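Local coordinates for putative signal recognition particle protein (Chaetomium thermophilum, PDB 5CK4), which binds guanine nucleotides as the Arf-like GTPase subunit (SR beta) of the signal recognition particle receptor, and probably acts at the endoplasmic reticulum membrane, at residues A[238-243]-A[277-282]. Sequence-based numbering, arbitrary orientation.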
loop_
_atom_site.group_PDB
_atom_site.type_symbol
_atom_site.label_atom_id
_atom_site.label_comp_id
_atom_site.label_asym_id
_atom_site.label_seq_id
_atom_site.Cartn_x
_atom_site.Cartn_y
_atom_site.Cartn_z
ATOM N N HIS A 238 3.700 -4.263 -15.445
ATOM C CA HIS A 238 3.088 -4.696 -16.686
ATOM C C HIS A 238 1.581 -4.906 -16.525
ATOM O O HIS A 238 0.803 -4.598 -17.433
ATOM C CB HIS A 238 3.791 -5.932 -17.249
ATOM C CG HIS A 238 5.094 -5.619 -17.929
ATOM N ND1 HIS A 238 6.311 -5.696 -17.285
ATOM C CD2 HIS A 238 5.365 -5.206 -19.191
ATOM C CE1 HIS A 238 7.276 -5.361 -18.123
ATOM N NE2 HIS A 238 6.730 -5.060 -19.287
ATOM N N GLU A 239 1.151 -5.391 -15.368
ATOM C CA GLU A 239 -0.282 -5.606 -15.198
ATOM C C GLU A 239 -1.045 -4.287 -15.047
ATOM O O GLU A 239 -2.133 -4.137 -15.598
ATOM C CB GLU A 239 -0.571 -6.563 -14.043
ATOM C CG GLU A 239 -2.048 -6.872 -13.854
ATOM C CD GLU A 239 -2.654 -7.773 -14.928
ATOM O OE1 GLU A 239 -1.934 -8.235 -15.835
ATOM O OE2 GLU A 239 -3.874 -8.010 -14.856
ATOM N N LEU A 240 -0.482 -3.341 -14.304
ATOM C CA LEU A 240 -1.078 -2.005 -14.160
ATOM C C LEU A 240 -1.132 -1.297 -15.511
ATOM O O LEU A 240 -2.106 -0.619 -15.823
ATOM C CB LEU A 240 -0.281 -1.150 -13.150
ATOM C CG LEU A 240 -0.317 -1.634 -11.697
ATOM C CD1 LEU A 240 0.720 -0.892 -10.856
ATOM C CD2 LEU A 240 -1.705 -1.490 -11.076
ATOM N N GLY A 241 -0.071 -1.444 -16.300
ATOM C CA GLY A 241 -0.073 -0.980 -17.677
ATOM C C GLY A 241 -1.163 -1.623 -18.526
ATOM O O GLY A 241 -1.839 -0.933 -19.296
ATOM N N ARG A 242 -1.336 -2.940 -18.409
ATOM C CA ARG A 242 -2.376 -3.623 -19.174
ATOM C C ARG A 242 -3.764 -3.078 -18.807
ATOM O O ARG A 242 -4.606 -2.847 -19.681
ATOM C CB ARG A 242 -2.347 -5.135 -18.925
ATOM C CG ARG A 242 -3.358 -5.877 -19.783
ATOM C CD ARG A 242 -3.468 -7.350 -19.418
ATOM N NE ARG A 242 -3.995 -7.511 -18.067
ATOM C CZ ARG A 242 -5.289 -7.497 -17.758
ATOM N NH1 ARG A 242 -6.204 -7.342 -18.709
ATOM N NH2 ARG A 242 -5.671 -7.639 -16.495
ATOM N N ILE A 243 -3.993 -2.892 -17.511
ATOM C CA ILE A 243 -5.278 -2.383 -17.020
ATOM C C ILE A 243 -5.587 -0.994 -17.571
ATOM O O ILE A 243 -6.672 -0.754 -18.100
ATOM C CB ILE A 243 -5.317 -2.339 -15.468
ATOM C CG1 ILE A 243 -5.238 -3.758 -14.905
ATOM C CG2 ILE A 243 -6.606 -1.646 -14.969
ATOM C CD1 ILE A 243 -4.902 -3.817 -13.424
ATOM N N LYS A 277 4.220 5.694 -22.057
ATOM C CA LYS A 277 4.007 4.597 -23.006
ATOM C C LYS A 277 4.273 3.215 -22.406
ATOM O O LYS A 277 3.947 2.193 -23.010
ATOM C CB LYS A 277 4.855 4.803 -24.263
ATOM C CG LYS A 277 4.499 6.062 -25.041
ATOM C CD LYS A 277 3.022 6.095 -25.396
ATOM C CE LYS A 277 2.659 7.383 -26.127
ATOM N NZ LYS A 277 1.180 7.591 -26.192
ATOM N N GLU A 278 4.906 3.189 -21.240
ATOM C CA GLU A 278 5.103 1.950 -20.491
ATOM C C GLU A 278 5.092 2.308 -19.019
ATOM O O GLU A 278 5.933 3.097 -18.577
ATOM C CB GLU A 278 6.431 1.264 -20.868
ATOM C CG GLU A 278 6.434 0.574 -22.233
ATOM C CD GLU A 278 7.657 -0.313 -22.485
ATOM O OE1 GLU A 278 8.468 -0.495 -21.552
ATOM O OE2 GLU A 278 7.799 -0.836 -23.620
ATOM N N PHE A 279 4.143 1.738 -18.269
ATOM C CA PHE A 279 3.989 2.083 -16.869
ATOM C C PHE A 279 5.208 1.706 -16.039
ATOM O O PHE A 279 5.701 0.589 -16.143
ATOM C CB PHE A 279 2.756 1.432 -16.220
ATOM C CG PHE A 279 2.568 1.862 -14.795
ATOM C CD1 PHE A 279 1.938 3.072 -14.506
ATOM C CD2 PHE A 279 3.066 1.086 -13.738
ATOM C CE1 PHE A 279 1.776 3.502 -13.195
ATOM C CE2 PHE A 279 2.914 1.506 -12.431
ATOM C CZ PHE A 279 2.271 2.717 -12.149
ATOM N N LYS A 280 5.661 2.641 -15.202
ATOM C CA LYS A 280 6.708 2.378 -14.213
ATOM C C LYS A 280 6.285 3.046 -12.917
ATOM O O LYS A 280 5.723 4.127 -12.953
ATOM C CB LYS A 280 8.053 2.974 -14.653
ATOM C CG LYS A 280 8.593 2.437 -15.966
ATOM C CD LYS A 280 9.007 0.979 -15.852
ATOM C CE LYS A 280 9.591 0.510 -17.189
ATOM N NZ LYS A 280 10.248 -0.813 -17.080
ATOM N N PHE A 281 6.553 2.428 -11.772
ATOM C CA PHE A 281 6.169 3.045 -10.499
ATOM C C PHE A 281 6.813 4.423 -10.328
ATOM O O PHE A 281 6.239 5.336 -9.707
ATOM C CB PHE A 281 6.522 2.130 -9.325
ATOM C CG PHE A 281 5.601 0.954 -9.192
ATOM C CD1 PHE A 281 4.241 1.143 -8.960
ATOM C CD2 PHE A 281 6.082 -0.340 -9.307
ATOM C CE1 PHE A 281 3.386 0.053 -8.839
ATOM C CE2 PHE A 281 5.235 -1.433 -9.178
ATOM C CZ PHE A 281 3.883 -1.238 -8.957
ATOM N N GLU A 282 7.996 4.580 -10.906
ATOM C CA GLU A 282 8.705 5.847 -10.813
ATOM C C GLU A 282 7.927 6.996 -11.445
ATOM O O GLU A 282 8.090 8.166 -11.068
ATOM C CB GLU A 282 10.095 5.742 -11.448
ATOM C CG GLU A 282 11.105 4.977 -10.589
ATOM C CD GLU A 282 10.971 3.460 -10.700
ATOM O OE1 GLU A 282 10.112 2.974 -11.463
ATOM O OE2 GLU A 282 11.745 2.750 -10.019
#
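In the loop that leads from helix 229-249 to strand 291-295 of this P-loop GTPase fold, Phe279 and Phe281 fold back on the helix and meet Leu240 and Gly241. Leu240 carries most of the helix side of the contact: its CD1 lies 3.5 Å from CE1 of Phe281 and 3.6 Å from CE2 of Phe279, so one methyl group serves both rings. That methyl is also 3.7 Å from Phe281 CZ, the Leu240 and Phe281 side chains crossing at about a right angle. The Leu240 CB sits over one face of the Phe279 ring, displaced toward the rim, 4.1 Å from Phe279 CD2. The two aromatic rings do not stack face to face, because CE1 of Phe281 lies at the edge of the Phe279 ring, in its plane. Placed between sheet and helices, Phe281 also touches Val291 and Val293 of the following strand and Leu193 of helix 180-201, while Leu240 reaches Tyr190 of that same helix; the loop thus bridges helix 229-249, helix 180-201 and strand 291-295. Phe279 has CG anti to its backbone N (chi1 -177°), which swings the ring across the helix, to lie beside Leu240. Its CB meanwhile rests 4.0 Å from the CA of Gly241, where the helix presents bare backbone; here the backbones of the two segments come nearest, with 5.2 Å between the CA atoms of Gly241 and Phe279. The side-chain packing is apolar, and no hydrogen bond joins the two segments. The loop is nevertheless tied to the preceding helical turn by a bond from the N of Phe281 to OE2 of Glu237.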